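Local coordinates for cortical-lytic enzyme (Clostridium perfringens, PDB 5JIP), which probably acts as a muramidase of glycoside hydrolase family 25, cleaving the peptidoglycan of the spore cortex during germination, at residues 77-81 and 82-86; 98-101 and 102-106; 130-133 and 134-137; 136-139 and 140-144. All blocks are in the same frame, centred on the assembly; numbering follows the deposited sequence.

Contact 1: 77-81 and 82-86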
# COMPACT_ATOMS: atom_id res chain seq x y z
N LYS A 77 24.11 -15.44 -15.67
CA LYS A 77 25.28 -15.16 -16.50
C LYS A 77 25.00 -13.94 -17.37
O LYS A 77 24.48 -14.06 -18.49
CB LYS A 77 25.68 -16.36 -17.35
CG LYS A 77 27.10 -16.15 -17.90
CD LYS A 77 27.76 -17.42 -18.41
CE LYS A 77 29.24 -17.15 -18.80
NZ LYS A 77 30.16 -16.91 -17.60
N PRO A 78 25.33 -12.76 -16.89
CA PRO A 78 25.05 -11.54 -17.67
C PRO A 78 25.98 -11.42 -18.86
O PRO A 78 27.05 -12.03 -18.90
CB PRO A 78 25.27 -10.40 -16.66
CG PRO A 78 25.21 -11.08 -15.30
CD PRO A 78 25.80 -12.44 -15.54
N SER A 79 25.56 -10.63 -19.84
CA SER A 79 26.36 -10.37 -21.03
C SER A 79 25.93 -9.04 -21.62
O SER A 79 24.99 -8.39 -21.14
CB SER A 79 26.24 -11.51 -22.05
OG SER A 79 25.08 -11.40 -22.85
N LYS A 80 26.64 -8.63 -22.68
CA LYS A 80 26.27 -7.42 -23.42
C LYS A 80 25.03 -7.63 -24.27
O LYS A 80 24.42 -6.66 -24.72
CB LYS A 80 27.42 -6.95 -24.33
CG LYS A 80 28.69 -6.57 -23.59
CD LYS A 80 29.77 -5.99 -24.52
CE LYS A 80 31.09 -5.92 -23.79
NZ LYS A 80 32.14 -5.25 -24.59
N ASP A 81 24.64 -8.88 -24.52
CA ASP A 81 23.46 -9.16 -25.33
C ASP A 81 22.25 -9.28 -24.40
O ASP A 81 22.17 -10.20 -23.59
CB ASP A 81 23.66 -10.42 -26.16
CG ASP A 81 22.42 -10.79 -26.94
OD1 ASP A 81 21.52 -9.93 -27.04
OD2 ASP A 81 22.34 -11.92 -27.44
N LEU A 82 21.30 -8.35 -24.54
CA LEU A 82 20.17 -8.34 -23.63
C LEU A 82 19.17 -9.46 -23.91
O LEU A 82 18.39 -9.81 -23.03
CB LEU A 82 19.48 -6.97 -23.68
CG LEU A 82 20.29 -5.79 -23.15
CD1 LEU A 82 19.49 -4.51 -23.36
CD2 LEU A 82 20.67 -5.94 -21.67
N ASP A 83 19.21 -10.07 -25.11
CA ASP A 83 18.36 -11.22 -25.37
C ASP A 83 18.63 -12.34 -24.38
O ASP A 83 17.74 -13.15 -24.12
CB ASP A 83 18.55 -11.77 -26.79
CG ASP A 83 18.08 -10.82 -27.86
OD1 ASP A 83 17.26 -9.95 -27.53
OD2 ASP A 83 18.53 -10.96 -29.01
N SER A 84 19.86 -12.45 -23.88
CA SER A 84 20.16 -13.53 -22.94
C SER A 84 19.50 -13.31 -21.59
O SER A 84 19.28 -14.28 -20.84
CB SER A 84 21.68 -13.69 -22.75
OG SER A 84 22.25 -12.57 -22.12
N ALA A 85 19.15 -12.06 -21.27
CA ALA A 85 18.40 -11.82 -20.04
C ALA A 85 16.97 -12.33 -20.16
O ALA A 85 16.42 -12.91 -19.21
CB ALA A 85 18.41 -10.34 -19.68
N VAL A 86 16.37 -12.14 -21.34
CA VAL A 86 15.03 -12.68 -21.59
C VAL A 86 15.07 -14.20 -21.59
O VAL A 86 14.20 -14.86 -21.02
CB VAL A 86 14.49 -12.13 -22.92
CG1 VAL A 86 13.15 -12.74 -23.26
CG2 VAL A 86 14.38 -10.63 -22.86
O HOH W 1 21.01 -12.42 -29.69

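Contact 2: 98-101 and 102-106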
# COMPACT_ATOMS: atom_id res chain seq x y z
N GLN A 98 8.44 -26.21 -12.58
CA GLN A 98 8.74 -27.63 -12.42
C GLN A 98 8.87 -27.98 -10.95
O GLN A 98 8.47 -29.07 -10.52
CB GLN A 98 10.02 -28.00 -13.17
CG GLN A 98 9.96 -27.80 -14.66
CD GLN A 98 11.22 -28.29 -15.36
OE1 GLN A 98 11.79 -29.31 -14.98
NE2 GLN A 98 11.66 -27.56 -16.36
N GLY A 99 9.45 -27.08 -10.16
CA GLY A 99 9.67 -27.34 -8.76
C GLY A 99 8.46 -27.08 -7.90
O GLY A 99 8.20 -27.83 -6.96
N PHE A 100 7.72 -26.02 -8.20
CA PHE A 100 6.65 -25.60 -7.31
C PHE A 100 5.25 -25.84 -7.85
O PHE A 100 4.28 -25.69 -7.09
CB PHE A 100 6.79 -24.10 -6.98
CG PHE A 100 8.00 -23.76 -6.16
CD1 PHE A 100 8.14 -24.23 -4.86
CD2 PHE A 100 9.01 -22.96 -6.69
CE1 PHE A 100 9.26 -23.92 -4.08
CE2 PHE A 100 10.13 -22.63 -5.93
CZ PHE A 100 10.26 -23.11 -4.60
N GLY A 101 5.10 -26.19 -9.13
CA GLY A 101 3.79 -26.40 -9.71
C GLY A 101 3.48 -25.44 -10.83
O GLY A 101 4.06 -24.35 -10.90
N ASP A 102 2.58 -25.83 -11.73
CA ASP A 102 2.21 -24.95 -12.83
C ASP A 102 1.71 -23.63 -12.26
O ASP A 102 0.93 -23.61 -11.31
CB ASP A 102 1.15 -25.61 -13.71
CG ASP A 102 1.70 -26.75 -14.55
OD1 ASP A 102 2.94 -26.81 -14.77
OD2 ASP A 102 0.90 -27.58 -15.02
N GLY A 103 2.18 -22.53 -12.84
CA GLY A 103 1.74 -21.23 -12.40
C GLY A 103 2.15 -20.86 -10.99
O GLY A 103 1.60 -19.91 -10.42
N ASP A 104 3.13 -21.55 -10.41
CA ASP A 104 3.55 -21.34 -9.02
C ASP A 104 5.05 -21.08 -9.02
O ASP A 104 5.81 -21.89 -9.56
CB ASP A 104 3.21 -22.59 -8.18
CG ASP A 104 3.41 -22.39 -6.67
OD1 ASP A 104 4.32 -21.65 -6.24
OD2 ASP A 104 2.67 -23.06 -5.92
N TYR A 105 5.47 -19.97 -8.42
CA TYR A 105 6.87 -19.56 -8.51
C TYR A 105 7.54 -19.55 -7.13
O TYR A 105 8.62 -18.95 -6.99
CB TYR A 105 6.97 -18.20 -9.22
CG TYR A 105 6.25 -18.21 -10.55
CD1 TYR A 105 6.83 -18.78 -11.66
CD2 TYR A 105 4.96 -17.70 -10.69
CE1 TYR A 105 6.17 -18.84 -12.86
CE2 TYR A 105 4.29 -17.76 -11.88
CZ TYR A 105 4.90 -18.32 -12.97
OH TYR A 105 4.22 -18.37 -14.18
N GLY A 106 6.96 -20.22 -6.14
CA GLY A 106 7.55 -20.35 -4.82
C GLY A 106 6.80 -19.54 -3.78
O GLY A 106 5.99 -18.67 -4.09

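Contact 3: 130-133 and 134-137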
# COMPACT_ATOMS: atom_id res chain seq x y z
N TRP A 130 21.27 -5.43 -18.08
CA TRP A 130 20.98 -6.86 -18.19
C TRP A 130 20.08 -7.32 -17.05
O TRP A 130 19.08 -8.00 -17.27
CB TRP A 130 22.28 -7.65 -18.23
CG TRP A 130 22.07 -9.08 -18.55
CD1 TRP A 130 22.18 -9.67 -19.78
CD2 TRP A 130 21.70 -10.11 -17.64
NE1 TRP A 130 21.89 -11.01 -19.68
CE2 TRP A 130 21.60 -11.31 -18.37
CE3 TRP A 130 21.44 -10.15 -16.26
CZ2 TRP A 130 21.26 -12.54 -17.77
CZ3 TRP A 130 21.10 -11.35 -15.67
CH2 TRP A 130 21.02 -12.54 -16.43
N ILE A 131 20.41 -6.94 -15.81
CA ILE A 131 19.57 -7.28 -14.67
C ILE A 131 18.17 -6.71 -14.84
O ILE A 131 17.17 -7.39 -14.62
CB ILE A 131 20.23 -6.76 -13.38
CG1 ILE A 131 21.57 -7.44 -13.18
CG2 ILE A 131 19.26 -6.92 -12.18
CD1 ILE A 131 22.36 -6.83 -12.06
N ASP A 132 18.09 -5.44 -15.22
CA ASP A 132 16.82 -4.75 -15.37
C ASP A 132 15.95 -5.42 -16.43
O ASP A 132 14.73 -5.50 -16.29
CB ASP A 132 17.13 -3.29 -15.74
CG ASP A 132 16.01 -2.33 -15.40
OD1 ASP A 132 15.14 -2.64 -14.55
OD2 ASP A 132 16.01 -1.24 -16.00
N ARG A 133 16.57 -5.90 -17.52
CA ARG A 133 15.80 -6.60 -18.54
C ARG A 133 15.28 -7.92 -18.02
O ARG A 133 14.14 -8.31 -18.29
CB ARG A 133 16.68 -6.82 -19.78
CG ARG A 133 16.05 -7.73 -20.84
CD ARG A 133 14.79 -7.13 -21.46
NE ARG A 133 15.07 -5.83 -22.07
CZ ARG A 133 15.43 -5.66 -23.35
NH1 ARG A 133 15.67 -4.43 -23.80
NH2 ARG A 133 15.55 -6.70 -24.17
N PHE A 134 16.13 -8.65 -17.29
CA PHE A 134 15.70 -9.89 -16.65
C PHE A 134 14.52 -9.62 -15.72
O PHE A 134 13.48 -10.28 -15.81
CB PHE A 134 16.88 -10.50 -15.89
CG PHE A 134 16.60 -11.89 -15.32
CD1 PHE A 134 15.76 -12.07 -14.23
CD2 PHE A 134 17.19 -13.00 -15.89
CE1 PHE A 134 15.51 -13.35 -13.71
CE2 PHE A 134 16.95 -14.30 -15.37
CZ PHE A 134 16.11 -14.46 -14.28
N ARG A 135 14.64 -8.59 -14.89
CA ARG A 135 13.54 -8.21 -14.01
C ARG A 135 12.26 -7.90 -14.79
O ARG A 135 11.16 -8.34 -14.41
CB ARG A 135 13.98 -7.02 -13.16
CG ARG A 135 12.91 -6.45 -12.23
CD ARG A 135 12.28 -5.22 -12.80
NE ARG A 135 13.24 -4.11 -12.81
CZ ARG A 135 13.40 -3.21 -11.85
NH1 ARG A 135 12.64 -3.23 -10.77
NH2 ARG A 135 14.33 -2.25 -11.97
N ASP A 136 12.36 -7.12 -15.87
CA ASP A 136 11.16 -6.76 -16.62
C ASP A 136 10.47 -7.99 -17.20
O ASP A 136 9.24 -8.13 -17.13
CB ASP A 136 11.51 -5.77 -17.76
CG ASP A 136 11.82 -4.37 -17.26
OD1 ASP A 136 11.51 -4.05 -16.08
OD2 ASP A 136 12.36 -3.58 -18.05
N ARG A 137 11.24 -8.88 -17.81
CA ARG A 137 10.67 -10.11 -18.35
C ARG A 137 10.06 -10.95 -17.24
O ARG A 137 8.93 -11.44 -17.37
CB ARG A 137 11.73 -10.91 -19.09
CG ARG A 137 11.23 -12.19 -19.74
CD ARG A 137 10.24 -11.88 -20.83
NE ARG A 137 10.05 -13.03 -21.70
CZ ARG A 137 9.56 -12.97 -22.93
NH1 ARG A 137 9.18 -11.80 -23.44
NH2 ARG A 137 9.44 -14.09 -23.63

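Contact 4: 136-139 and 140-144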
# COMPACT_ATOMS: atom_id res chain seq x y z
N ASP A 136 12.36 -7.12 -15.87
CA ASP A 136 11.16 -6.76 -16.62
C ASP A 136 10.47 -7.99 -17.20
O ASP A 136 9.24 -8.13 -17.13
CB ASP A 136 11.51 -5.77 -17.76
CG ASP A 136 11.82 -4.37 -17.26
OD1 ASP A 136 11.51 -4.05 -16.08
OD2 ASP A 136 12.36 -3.58 -18.05
N ARG A 137 11.24 -8.88 -17.81
CA ARG A 137 10.67 -10.11 -18.35
C ARG A 137 10.06 -10.95 -17.24
O ARG A 137 8.93 -11.44 -17.37
CB ARG A 137 11.73 -10.91 -19.09
CG ARG A 137 11.23 -12.19 -19.74
CD ARG A 137 10.24 -11.88 -20.83
NE ARG A 137 10.05 -13.03 -21.70
CZ ARG A 137 9.56 -12.97 -22.93
NH1 ARG A 137 9.18 -11.80 -23.44
NH2 ARG A 137 9.44 -14.09 -23.63
N PHE A 138 10.81 -11.15 -16.16
CA PHE A 138 10.35 -12.05 -15.10
C PHE A 138 9.02 -11.57 -14.51
O PHE A 138 8.06 -12.35 -14.40
CB PHE A 138 11.38 -12.16 -13.99
CG PHE A 138 11.00 -13.19 -12.99
CD1 PHE A 138 11.35 -14.51 -13.19
CD2 PHE A 138 10.20 -12.86 -11.89
CE1 PHE A 138 10.96 -15.48 -12.29
CE2 PHE A 138 9.80 -13.84 -10.99
CZ PHE A 138 10.18 -15.13 -11.18
N GLU A 139 8.95 -10.29 -14.15
CA GLU A 139 7.76 -9.76 -13.50
C GLU A 139 6.58 -9.65 -14.45
O GLU A 139 5.43 -9.90 -14.07
CB GLU A 139 8.09 -8.41 -12.87
CG GLU A 139 9.15 -8.56 -11.78
CD GLU A 139 9.30 -7.34 -10.88
OE1 GLU A 139 8.93 -6.22 -11.30
OE2 GLU A 139 9.81 -7.50 -9.74
N GLU A 140 6.84 -9.29 -15.71
CA GLU A 140 5.78 -9.23 -16.70
C GLU A 140 5.12 -10.60 -16.87
O GLU A 140 3.89 -10.72 -16.93
CB GLU A 140 6.39 -8.71 -18.01
CG GLU A 140 5.50 -8.68 -19.18
CD GLU A 140 6.19 -9.28 -20.38
OE1 GLU A 140 7.35 -8.89 -20.70
OE2 GLU A 140 5.57 -10.18 -20.97
N LYS A 141 5.93 -11.65 -16.89
CA LYS A 141 5.43 -12.98 -17.18
C LYS A 141 4.79 -13.64 -15.97
O LYS A 141 3.86 -14.44 -16.14
CB LYS A 141 6.58 -13.84 -17.70
CG LYS A 141 7.03 -13.49 -19.11
CD LYS A 141 6.06 -14.01 -20.15
CE LYS A 141 6.48 -13.60 -21.56
NZ LYS A 141 5.53 -14.13 -22.56
N THR A 142 5.23 -13.33 -14.75
CA THR A 142 4.78 -14.05 -13.57
C THR A 142 3.86 -13.25 -12.67
O THR A 142 3.15 -13.85 -11.88
CB THR A 142 5.98 -14.50 -12.73
OG1 THR A 142 6.64 -13.34 -12.18
CG2 THR A 142 6.93 -15.34 -13.56
N ARG A 143 3.82 -11.92 -12.80
CA ARG A 143 3.17 -11.04 -11.83
C ARG A 143 3.75 -11.21 -10.42
O ARG A 143 3.09 -10.87 -9.45
CB ARG A 143 1.65 -11.24 -11.82
CG ARG A 143 0.89 -9.98 -11.40
CD ARG A 143 -0.58 -10.26 -11.11
NE ARG A 143 -1.33 -9.05 -10.82
CZ ARG A 143 -2.49 -9.02 -10.18
NH1 ARG A 143 -3.05 -10.13 -9.74
NH2 ARG A 143 -3.10 -7.88 -9.97
N ARG A 144 4.96 -11.75 -10.31
CA ARG A 144 5.68 -11.88 -9.06
C ARG A 144 6.88 -10.94 -9.03
O ARG A 144 7.65 -10.88 -9.99
CB ARG A 144 6.20 -13.32 -8.83
CG ARG A 144 5.14 -14.36 -8.57
CD ARG A 144 4.52 -14.20 -7.22
NE ARG A 144 5.49 -14.32 -6.12
CZ ARG A 144 5.86 -15.45 -5.52
NH1 ARG A 144 5.35 -16.63 -5.87
NH2 ARG A 144 6.73 -15.41 -4.53

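Contact 1: 77-81 and 82-86
The turn that carries the chain from strand 70-75 into helix 83-100 is closed here by two consecutive side-chain-to-backbone devices, an ST turn at Ser-79 and a capping bond from Asp-81. In the cap, Asp-81 OD1 takes the backbone N-H of Asp-83 at 3.0 Å, the donor standing above the carboxylate plane, 61° out of it. The carboxylate gets there because CG lies trans to the backbone N (chi1 176°), which swings it forward along the chain to the N-H of Asp-83. The carbonyl of the same residue is gripped twice by Ser-84: its hydroxyl donates to Asp-81 O over 2.8 Å, coming nearly in line with the C=O bond, while Ser-84 N reaches that oxygen over 3.2 Å from above the carbonyl plane. Just before, Ser-79 OG accepts from Asp-81 N at 3.1 Å, which defines the ST turn, and Ser-79 OG lies 3.1 Å from Ser-84 OG. The carboxylates of Asp-81 and Asp-83 are turned steeply against one another, their planes 70° apart, with Asp-81 OD1 and Asp-83 OD2 separated by 3.7 Å. A water bridges this acidic pair, donating to OD2 of both residues, which should ease their mutual repulsion. The turn lies at the surface of the family 25 domain but is backed by helix 124-142: Trp-130 shares a hydrogen bond with Ser-84 through NE1 and packs against Pro-78 and Ala-85, while Lys-80 touches Glu-126 of that helix.

Contact 2: 98-101 and 102-106
Phe-100 lays its ring against the backbone of Gly-106, so that Gly-106 CA sits squarely over one face, 3.5 Å from the ring centroid and 11° off the normal, a close CH-pi contact. Gly-106 N approaches the same ring near CD2, also at 3.5 Å. Asp-104 meets the phenylalanine at its root, OD1 lying 3.6 Å from Phe-100 CB. With CG trans to the backbone N (chi1 -171°), its carboxylate swings past Phe-100 toward Gly-106, and OD1 accepts the N-H of Gly-106 at 3.0 Å in a nearly straight bond of 167°. This closes an Asx turn that holds the glycine against the ring. The chain has by then left helix 83-100: Gly-101, with positive phi, is the first residue beyond it and opens a type II beta turn to Asp-104, closed by Asp-104 N donating to Gly-101 O at 3.0 Å. The loop then runs on toward strand 111-113. Arg-64 makes a salt bridge through NH2 to Asp-104 OD1, giving that oxygen a second grip, and it is the stronger polar partner of the carboxylate. Elsewhere the Phe-100 side chain packs on Cys-70 and Ala-72 of strand 70-75 and on Ala-60 of helix 56-66.

Contact 3: 130-133 and 134-137
Asp-132 and Arg-135, one turn apart on helix 124-142, lie side by side and point the same way, joined by a salt bridge in which a single carboxylate oxygen does all the accepting. Arg-135 presents NE and NH2 side-on to Asp-132 OD1, at 3.0 Å and 2.7 Å, and the oxygen lies close to the guanidinium plane. The carboxylate itself is turned 62° from that plane; NH2 reaches OD1 from the syn side but well out of the carboxylate plane, whereas NE comes almost along the C-O bond. The arginine achieves this by folding back: beyond a trans chi1 its chain bends at chi2 (-101°) and again at chi3, which lays the guanidinium beside the aspartate. Asp-136, one turn on from Asp-132, brings a second negative charge near, its OD1 4.2 Å from Asp-132 OD1. Lys-280 of the second subunit forms salt bridges to both of these oxygens, which should offset their repulsion, and Asp-172 takes NH1 of Arg-135. On the buried side, the same trans chi1 in Trp-130 and Phe-134 sends the two rings off the helix in the same direction, so that CH2 of the indole touches Phe-134 CD2 at 3.9 Å, the ring planes inclined by 32°. Trp-130 also packs on Gln-88 of helix 83-100, and Phe-134 on Leu-112 of strand 111-113. This is the helix of a beta-alpha-beta unit, with strands 111-113 and 147-151, in the TIM-barrel-like family 25 domain: its aromatic residues face strand 111-113 and helix 83-100, and the acidic pair faces the second subunit.

Contact 4: 136-139 and 140-144
A chi1 of 67° tucks Thr-142 OG1 back between its own backbone N and carbonyl carbon, while Phe-138, with chi1 at -173°, sends its ring forward along the helix to meet it. The hydroxyl donates to Phe-138 O at 2.8 Å from above the carbonyl plane, and Thr-142 N donates to the same oxygen at 3.0 Å, so the carbonyl is held twice. The methyl branch goes to the ring: Thr-142 CG2 stands over one face of Phe-138, 4.1 Å from the centroid and displaced toward the rim, as a CH-pi contact. Arg-144 O comes up to the ring edge instead, 3.7 Å from CD2 of Phe-138. These contacts finish helix 124-142 of the beta-alpha-beta unit. Arg-143 is the first residue past the helix, with positive phi, and its N still bonds to Glu-139 O, while Thr-142 OG1 accepts Arg-144 N at 3.0 Å in an ST turn that leads the chain away toward strand 147-151. On another side of the helix, Lys-141 crosses Arg-137 and sets CE over the centre of its guanidinium face, 3.4 Å from CZ of Arg-137. The two cationic ends are near, NH2 of Arg-137 lying 4.1 Å from Lys-141 NZ, but Arg-137 is paired through NE with Asp-90, which should temper the repulsion. Glu-139 OE2 accepts a hydrogen bond from Leu-146 N and forms a salt bridge with Arg-145; Arg-143 forms one with Glu-301. Arg-144 NH1 hydrogen-bonds to Gly-106 O, and the Arg-144 side chain lies about 8 Å from the bound magnesium ion.

How the contacts relate
Contacts 1 and 2 mark the two ends of helix 83-100, their centres about 24 Å apart, whereas contacts 3 and 4 follow each other along helix 124-142, sharing Asp-136 and Arg-137 with centres about 9 Å apart. Chain order is 1, 2, 3, 4, all within the family 25 domain. The two helices pack together, so the start of helix 83-100 meets the first half of helix 124-142: contacts 1 and 3 join through Ser-84 and Trp-130, and Val-86 touches Arg-137. Just past the C-terminal ends of both helices the chain meets itself again, where contacts 2 and 4 join through Gly-106 and Arg-144, toward the magnesium site. Contacts 3 and 4 also touch the second subunit, placing helix 124-142 at the dimer interface.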